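Local coordinates for protein sulfur oxygenase/reductase (Halothiobacillus neapolitanus, PDB 6QPA) that probably catalyses the oxygen-dependent oxidation and reduction of elemental sulfur at a mononuclear iron site held by two histidines and a carboxylate, at residues Gln157-Ile162 and Glu263-Gly268; Gln267-Val272 and Tyr296-Pro301. All coordinates share one frame; numbering follows the deposited sequence.

Contact 1. Residues Gln157-Ile162 and Glu263-Gly268; sequences QRTVVI and EHAHQG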
ATOM      1  N   GLN A 157      10.250  43.975  18.381  1.00 33.31           N
ATOM      2  CA  GLN A 157      10.415  42.736  19.155  1.00 33.55           C
ATOM      3  C   GLN A 157       9.807  42.890  20.552  1.00 33.17           C
ATOM      4  O   GLN A 157      10.459  42.641  21.568  1.00 32.81           O
ATOM      5  CB  GLN A 157      11.887  42.334  19.290  1.00 31.89           C
ATOM      6  CG  GLN A 157      12.555  41.738  18.060  1.00 58.64           C
ATOM      7  CD  GLN A 157      14.076  41.515  18.250  1.00 71.06           C
ATOM      8  OE1 GLN A 157      14.588  41.469  19.380  1.00 71.70           O
ATOM      9  NE2 GLN A 157      14.793  41.367  17.131  1.00 66.46           N
ATOM     10  N   ARG A 158       8.550  43.314  20.627  1.00 34.23           N
ATOM     11  CA  ARG A 158       7.858  43.406  21.909  1.00 33.05           C
ATOM     12  C   ARG A 158       6.366  43.433  21.614  1.00 33.01           C
ATOM     13  O   ARG A 158       5.941  43.315  20.463  1.00 32.21           O
ATOM     14  CB  ARG A 158       8.325  44.622  22.725  1.00 29.75           C
ATOM     15  CG  ARG A 158       7.900  45.983  22.160  1.00 27.47           C
ATOM     16  CD  ARG A 158       8.752  47.128  22.668  1.00 28.49           C
ATOM     17  NE  ARG A 158       8.222  48.405  22.175  1.00 29.67           N
ATOM     18  CZ  ARG A 158       8.409  48.861  20.936  1.00 34.74           C
ATOM     19  NH1 ARG A 158       9.154  48.170  20.063  1.00 29.95           N
ATOM     20  NH2 ARG A 158       7.862  50.017  20.570  1.00 31.90           N
ATOM     21  N   THR A 159       5.570  43.575  22.662  1.00 27.34           N
ATOM     22  CA  THR A 159       4.125  43.533  22.545  1.00 30.12           C
ATOM     23  C   THR A 159       3.564  44.923  22.815  1.00 31.35           C
ATOM     24  O   THR A 159       4.004  45.612  23.746  1.00 28.71           O
ATOM     25  CB  THR A 159       3.537  42.505  23.516  1.00 30.15           C
ATOM     26  OG1 THR A 159       3.959  41.205  23.118  1.00 36.05           O
ATOM     27  CG2 THR A 159       1.983  42.570  23.527  1.00 29.63           C
ATOM     28  N   VAL A 160       2.639  45.360  21.972  1.00 27.18           N
ATOM     29  CA  VAL A 160       1.911  46.600  22.207  1.00 31.51           C
ATOM     30  C   VAL A 160       0.459  46.242  22.464  1.00 34.66           C
ATOM     31  O   VAL A 160      -0.159  45.485  21.701  1.00 32.96           O
ATOM     32  CB  VAL A 160       2.065  47.603  21.050  1.00 33.99           C
ATOM     33  CG1 VAL A 160       1.170  48.840  21.284  1.00 28.41           C
ATOM     34  CG2 VAL A 160       3.530  48.036  20.928  1.00 27.90           C
ATOM     35  N   VAL A 161      -0.073  46.768  23.551  1.00 30.39           N
ATOM     36  CA  VAL A 161      -1.455  46.555  23.937  1.00 30.43           C
ATOM     37  C   VAL A 161      -2.167  47.900  23.892  1.00 29.94           C
ATOM     38  O   VAL A 161      -1.595  48.917  24.300  1.00 30.57           O
ATOM     39  CB  VAL A 161      -1.479  45.921  25.341  1.00 34.27           C
ATOM     40  CG1 VAL A 161      -2.713  46.252  26.038  1.00 42.04           C
ATOM     41  CG2 VAL A 161      -1.281  44.403  25.224  1.00 27.82           C
ATOM     42  N   ILE A 162      -3.392  47.923  23.368  1.00 26.60           N
ATOM     43  CA  ILE A 162      -4.186  49.153  23.314  1.00 30.57           C
ATOM     44  C   ILE A 162      -5.512  48.913  24.027  1.00 30.45           C
ATOM     45  O   ILE A 162      -6.291  48.037  23.621  1.00 32.29           O
ATOM     46  CB  ILE A 162      -4.434  49.627  21.876  1.00 33.32           C
ATOM     47  CG1 ILE A 162      -3.100  49.837  21.144  1.00 33.32           C
ATOM     48  CG2 ILE A 162      -5.255  50.935  21.901  1.00 26.39           C
ATOM     49  CD1 ILE A 162      -3.269  50.277  19.684  1.00 35.31           C
ATOM     50  N   GLU A 263       2.927  37.290  27.218  1.00 33.49           N
ATOM     51  CA  GLU A 263       2.742  36.735  28.561  1.00 28.68           C
ATOM     52  C   GLU A 263       2.909  37.810  29.639  1.00 29.82           C
ATOM     53  O   GLU A 263       2.121  37.867  30.594  1.00 29.60           O
ATOM     54  CB  GLU A 263       3.720  35.580  28.783  1.00 35.04           C
ATOM     55  CG  GLU A 263       3.550  34.376  27.813  1.00 54.02           C
ATOM     56  CD  GLU A 263       4.025  34.604  26.331  1.00 56.82           C
ATOM     57  OE1 GLU A 263       4.906  35.444  26.043  1.00 44.07           O
ATOM     58  OE2 GLU A 263       3.482  33.918  25.435  1.00 60.36           O
ATOM     59  N   HIS A 264       3.915  38.684  29.503  1.00 28.25           N
ATOM     60  CA  HIS A 264       4.061  39.780  30.458  1.00 32.14           C
ATOM     61  C   HIS A 264       2.874  40.730  30.386  1.00 32.57           C
ATOM     62  O   HIS A 264       2.439  41.266  31.413  1.00 28.18           O
ATOM     63  CB  HIS A 264       5.358  40.534  30.200  1.00 34.30           C
ATOM     64  CG  HIS A 264       6.573  39.724  30.501  1.00 33.72           C
ATOM     65  ND1 HIS A 264       7.243  39.012  29.533  1.00 35.37           N
ATOM     66  CD2 HIS A 264       7.209  39.472  31.668  1.00 35.09           C
ATOM     67  CE1 HIS A 264       8.256  38.369  30.088  1.00 39.73           C
ATOM     68  NE2 HIS A 264       8.257  38.633  31.382  1.00 34.04           N
ATOM     69  N   ALA A 265       2.351  40.962  29.173  1.00 28.38           N
ATOM     70  CA  ALA A 265       1.184  41.830  28.998  1.00 31.06           C
ATOM     71  C   ALA A 265      -0.053  41.236  29.668  1.00 36.17           C
ATOM     72  O   ALA A 265      -0.827  41.948  30.329  1.00 28.93           O
ATOM     73  CB  ALA A 265       0.917  42.054  27.501  1.00 28.43           C
ATOM     74  N   HIS A 266      -0.281  39.939  29.455  1.00 26.86           N
ATOM     75  CA  HIS A 266      -1.463  39.286  30.004  1.00 30.82           C
ATOM     76  C   HIS A 266      -1.424  39.289  31.523  1.00 33.48           C
ATOM     77  O   HIS A 266      -2.368  39.740  32.193  1.00 35.79           O
ATOM     78  CB  HIS A 266      -1.565  37.855  29.470  1.00 27.08           C
ATOM     79  CG  HIS A 266      -2.760  37.113  29.976  1.00 41.10           C
ATOM     80  ND1 HIS A 266      -2.663  35.955  30.724  1.00 45.41           N
ATOM     81  CD2 HIS A 266      -4.083  37.381  29.866  1.00 38.96           C
ATOM     82  CE1 HIS A 266      -3.877  35.537  31.033  1.00 47.02           C
ATOM     83  NE2 HIS A 266      -4.756  36.382  30.521  1.00 41.92           N
ATOM     84  N   GLN A 267      -0.319  38.805  32.081  1.00 27.98           N
ATOM     85  CA  GLN A 267      -0.157  38.794  33.524  1.00 32.85           C
ATOM     86  C   GLN A 267      -0.099  40.219  34.070  1.00 37.25           C
ATOM     87  O   GLN A 267      -0.624  40.506  35.154  1.00 30.95           O
ATOM     88  CB  GLN A 267       1.115  38.009  33.870  1.00 33.85           C
ATOM     89  CG  GLN A 267       1.340  37.749  35.350  1.00 58.79           C
ATOM     90  CD  GLN A 267       2.159  36.478  35.622  1.00 63.62           C
ATOM     91  OE1 GLN A 267       2.132  35.944  36.729  1.00 58.04           O
ATOM     92  NE2 GLN A 267       2.898  36.007  34.614  1.00 63.18           N
ATOM     93  N   GLY A 268       0.512  41.133  33.318  1.00 31.03           N
ATOM     94  CA  GLY A 268       0.679  42.481  33.817  1.00 32.49           C
ATOM     95  C   GLY A 268      -0.638  43.217  33.931  1.00 38.92           C
ATOM     96  O   GLY A 268      -0.968  43.757  34.992  1.00 41.06           O
TER

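Contact 2. Residues Gln267-Val272 and Tyr296-Pro301; sequences QGLGHV and YMFFSP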
ATOM      1  N   GLN A 267      -0.319  38.805  32.081  1.00 27.98           N
ATOM      2  CA  GLN A 267      -0.157  38.794  33.524  1.00 32.85           C
ATOM      3  C   GLN A 267      -0.099  40.219  34.070  1.00 37.25           C
ATOM      4  O   GLN A 267      -0.624  40.506  35.154  1.00 30.95           O
ATOM      5  CB  GLN A 267       1.115  38.009  33.870  1.00 33.85           C
ATOM      6  CG  GLN A 267       1.340  37.749  35.350  1.00 58.79           C
ATOM      7  CD  GLN A 267       2.159  36.478  35.622  1.00 63.62           C
ATOM      8  OE1 GLN A 267       2.132  35.944  36.729  1.00 58.04           O
ATOM      9  NE2 GLN A 267       2.898  36.007  34.614  1.00 63.18           N
ATOM     10  N   GLY A 268       0.512  41.133  33.318  1.00 31.03           N
ATOM     11  CA  GLY A 268       0.679  42.481  33.817  1.00 32.49           C
ATOM     12  C   GLY A 268      -0.638  43.217  33.931  1.00 38.92           C
ATOM     13  O   GLY A 268      -0.968  43.757  34.992  1.00 41.06           O
ATOM     14  N   LEU A 269      -1.436  43.197  32.857  1.00 36.48           N
ATOM     15  CA  LEU A 269      -2.739  43.860  32.903  1.00 36.53           C
ATOM     16  C   LEU A 269      -3.621  43.278  33.999  1.00 32.30           C
ATOM     17  O   LEU A 269      -4.388  44.013  34.625  1.00 33.18           O
ATOM     18  CB  LEU A 269      -3.436  43.748  31.539  1.00 26.71           C
ATOM     19  CG  LEU A 269      -2.916  44.625  30.390  1.00 38.43           C
ATOM     20  CD1 LEU A 269      -3.490  44.192  29.053  1.00 41.93           C
ATOM     21  CD2 LEU A 269      -3.309  46.063  30.621  1.00 38.66           C
ATOM     22  N   GLY A 270      -3.482  41.977  34.285  1.00 32.67           N
ATOM     23  CA  GLY A 270      -4.286  41.330  35.310  1.00 29.47           C
ATOM     24  C   GLY A 270      -4.061  41.867  36.717  1.00 33.27           C
ATOM     25  O   GLY A 270      -4.898  41.635  37.596  1.00 30.49           O
ATOM     26  N   HIS A 271      -2.956  42.588  36.949  1.00 33.12           N
ATOM     27  CA  HIS A 271      -2.695  43.137  38.274  1.00 30.46           C
ATOM     28  C   HIS A 271      -3.767  44.134  38.705  1.00 33.11           C
ATOM     29  O   HIS A 271      -3.958  44.321  39.909  1.00 37.20           O
ATOM     30  CB  HIS A 271      -1.323  43.830  38.327  1.00 28.55           C
ATOM     31  CG  HIS A 271      -0.164  42.912  38.594  1.00 32.18           C
ATOM     32  ND1 HIS A 271       0.191  41.880  37.751  1.00 38.13           N
ATOM     33  CD2 HIS A 271       0.739  42.895  39.604  1.00 38.44           C
ATOM     34  CE1 HIS A 271       1.249  41.253  38.241  1.00 38.74           C
ATOM     35  NE2 HIS A 271       1.602  41.850  39.367  1.00 40.04           N
ATOM     36  N   VAL A 272      -4.483  44.775  37.770  1.00 35.36           N
ATOM     37  CA  VAL A 272      -5.555  45.673  38.208  1.00 36.18           C
ATOM     38  C   VAL A 272      -6.682  44.905  38.861  1.00 38.38           C
ATOM     39  O   VAL A 272      -7.557  45.511  39.472  1.00 38.22           O
ATOM     40  CB  VAL A 272      -6.155  46.559  37.096  1.00 30.15           C
ATOM     41  CG1 VAL A 272      -5.076  47.398  36.437  1.00 34.95           C
ATOM     42  CG2 VAL A 272      -6.946  45.734  36.053  1.00 25.24           C
ATOM     43  N   TYR A 296      -8.945  45.438  25.662  1.00 26.99           N
ATOM     44  CA  TYR A 296      -7.524  45.451  25.345  1.00 28.33           C
ATOM     45  C   TYR A 296      -7.251  44.549  24.146  1.00 37.04           C
ATOM     46  O   TYR A 296      -7.493  43.340  24.215  1.00 31.69           O
ATOM     47  CB  TYR A 296      -6.717  45.002  26.561  1.00 29.26           C
ATOM     48  CG  TYR A 296      -6.529  46.131  27.563  1.00 35.90           C
ATOM     49  CD1 TYR A 296      -5.506  47.042  27.401  1.00 40.90           C
ATOM     50  CD2 TYR A 296      -7.389  46.303  28.633  1.00 37.43           C
ATOM     51  CE1 TYR A 296      -5.303  48.072  28.270  1.00 48.27           C
ATOM     52  CE2 TYR A 296      -7.201  47.358  29.526  1.00 43.19           C
ATOM     53  CZ  TYR A 296      -6.151  48.242  29.327  1.00 51.48           C
ATOM     54  OH  TYR A 296      -5.910  49.312  30.168  1.00 60.65           O
ATOM     55  N   MET A 297      -6.751  45.138  23.056  1.00 31.63           N
ATOM     56  CA  MET A 297      -6.263  44.387  21.903  1.00 28.80           C
ATOM     57  C   MET A 297      -4.742  44.259  21.964  1.00 27.32           C
ATOM     58  O   MET A 297      -4.044  45.212  22.319  1.00 27.66           O
ATOM     59  CB  MET A 297      -6.676  45.064  20.589  1.00 32.67           C
ATOM     60  CG  MET A 297      -8.186  45.176  20.402  1.00 35.86           C
ATOM     61  SD  MET A 297      -8.629  46.313  19.073  1.00 39.37           S
ATOM     62  CE  MET A 297      -7.981  45.415  17.653  1.00 44.58           C
ATOM     63  N   PHE A 298      -4.233  43.075  21.617  1.00 28.29           N
ATOM     64  CA  PHE A 298      -2.801  42.805  21.577  1.00 30.90           C
ATOM     65  C   PHE A 298      -2.280  42.976  20.150  1.00 27.14           C
ATOM     66  O   PHE A 298      -2.905  42.507  19.201  1.00 27.11           O
ATOM     67  CB  PHE A 298      -2.488  41.377  22.049  1.00 24.68           C
ATOM     68  CG  PHE A 298      -2.519  41.189  23.545  1.00 28.48           C
ATOM     69  CD1 PHE A 298      -3.469  41.845  24.330  1.00 34.74           C
ATOM     70  CD2 PHE A 298      -1.600  40.334  24.169  1.00 27.08           C
ATOM     71  CE1 PHE A 298      -3.509  41.651  25.714  1.00 39.21           C
ATOM     72  CE2 PHE A 298      -1.624  40.138  25.547  1.00 25.04           C
ATOM     73  CZ  PHE A 298      -2.590  40.794  26.325  1.00 30.87           C
ATOM     74  N   PHE A 299      -1.120  43.626  20.015  1.00 23.37           N
ATOM     75  CA  PHE A 299      -0.480  43.873  18.730  1.00 26.72           C
ATOM     76  C   PHE A 299       1.010  43.545  18.760  1.00 27.28           C
ATOM     77  O   PHE A 299       1.685  43.674  19.788  1.00 28.39           O
ATOM     78  CB  PHE A 299      -0.561  45.331  18.314  1.00 23.01           C
ATOM     79  CG  PHE A 299      -1.941  45.839  18.083  1.00 27.19           C
ATOM     80  CD1 PHE A 299      -2.695  46.322  19.143  1.00 29.53           C
ATOM     81  CD2 PHE A 299      -2.469  45.888  16.804  1.00 31.31           C
ATOM     82  CE1 PHE A 299      -3.955  46.836  18.940  1.00 31.49           C
ATOM     83  CE2 PHE A 299      -3.737  46.405  16.583  1.00 30.87           C
ATOM     84  CZ  PHE A 299      -4.486  46.877  17.664  1.00 28.93           C
ATOM     85  N   SER A 300       1.535  43.216  17.582  1.00 27.59           N
ATOM     86  CA  SER A 300       2.960  43.169  17.371  1.00 27.90           C
ATOM     87  C   SER A 300       3.374  44.347  16.507  1.00 32.42           C
ATOM     88  O   SER A 300       2.737  44.599  15.479  1.00 34.71           O
ATOM     89  CB  SER A 300       3.366  41.866  16.694  1.00 34.98           C
ATOM     90  OG  SER A 300       4.741  41.939  16.407  1.00 46.37           O
ATOM     91  N   PRO A 301       4.370  45.125  16.904  1.00 32.68           N
ATOM     92  CA  PRO A 301       4.855  46.189  16.017  1.00 35.65           C
ATOM     93  C   PRO A 301       5.675  45.593  14.877  1.00 41.60           C
ATOM     94  O   PRO A 301       6.755  45.042  15.098  1.00 38.78           O
ATOM     95  CB  PRO A 301       5.708  47.064  16.949  1.00 36.36           C
ATOM     96  CG  PRO A 301       6.178  46.127  18.014  1.00 42.70           C
ATOM     97  CD  PRO A 301       5.070  45.113  18.201  1.00 33.77           C
TER

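Contact 1. Residues Gln157-Ile162 and Glu263-Gly268
Ala265 presses its one methyl group onto two methyls of the strand, CG2 of Val161 and CG2 of Thr159. The nearer approach is Val161 CG2 to Ala265 CB, at 3.9 Å. Thr159 CG2 follows at 4.1 Å from Ala265 CB, so the alanine methyl meets two neighbours at nearly equal range. Thr159 and Val161 are two residues apart on an extended strand, so both face the helix while Val160 between them points away.

The torsions decide which branch meets the helix. In Thr159, CG2 is anti to the backbone N (chi1 -66°, measured to OG1) and reaches the alanine. OG1 lies beside that N instead and stays 5.4 Å from Ala265 CB, so the threonine meets the helix with its apolar branch. In Val161 the touching branch is CG2, the one anti to the carbonyl carbon.

No hydrogen bond crosses the contact, which is pure van der Waals packing over a small buried surface of 76 Å². The single methyl of alanine fits the short 7.3 Å between the CA atoms of Thr159 and Ala265. The beta-branched Thr159 and Val161 suit an extended strand, and each still offers a methyl to the helix.

Helix 262-269 thus lies against strand 159-167, an interior member of the curled antiparallel sheet, paired on its two sides with strands 251-259 and 290-305. Ala265 also rests on Trp259 and Phe298 of those neighbours. Farther along the helix, Gln267 hydrogen-bonds to Ser156 and Glu304 of a second subunit, so the helix lies between its own sheet and that neighbour.

Contact 2. Residues Gln267-Val272 and Tyr296-Pro301
Leu269 lays both branches of its fork against Tyr296. CD2 sits over one face of the ring in a CH-pi contact, 3.9 Å from the Tyr296 centroid and 20° off the ring normal, shifted toward CE1 and CZ. CD1 covers the root of the same ring, 3.9 Å from Tyr296 CG. With CG anti to its own carbonyl carbon (chi1 -74°), Leu269 extends from the helix toward the strand. A branched leucine suits this place, because its two methyls spread along a flat aromatic surface. Replacing Tyr296 with a serine would probably open a gap beneath the fork and leave Leu269 free to shift.

The packing is looser at Phe298, where CE1 lies 4.2 Å from Leu269 CD1 and the approach is oblique. Beyond Leu269 the chain turns to a partly exposed side with Gly270 and Val272. The buried His271 takes no part in the packing on the strand; its ND1 donates a hydrogen bond to Gln267 O (3.0 Å) within segment 267-272, with that oxygen in the plane of the imidazole.

Leu269 thus packs helix 262-269 against strand 290-305, which runs between strands 42-53 and 159-167, while helix 276-287 packs against His271 and Val272.

Both contacts are buried where they touch, and both set helix 262-269 on one face of the same sheet, against the adjacent strands 159-167 and 290-305. Their centres lie about 4 Å apart, and the strands are joined by backbone hydrogen bonds such as Val160 O to Phe299 N. Contact 1 works with methyls alone and suits a close approach of helix and strand; contact 2 stands where the backbones are farther apart, and leucine and aromatic rings span the distance. Val161 ties the two together, touching Leu269 as well as Tyr296 and Phe298. Polar chemistry lies at the margins, where the shared Gln267 reaches a second subunit, and neither contact belongs to the iron site.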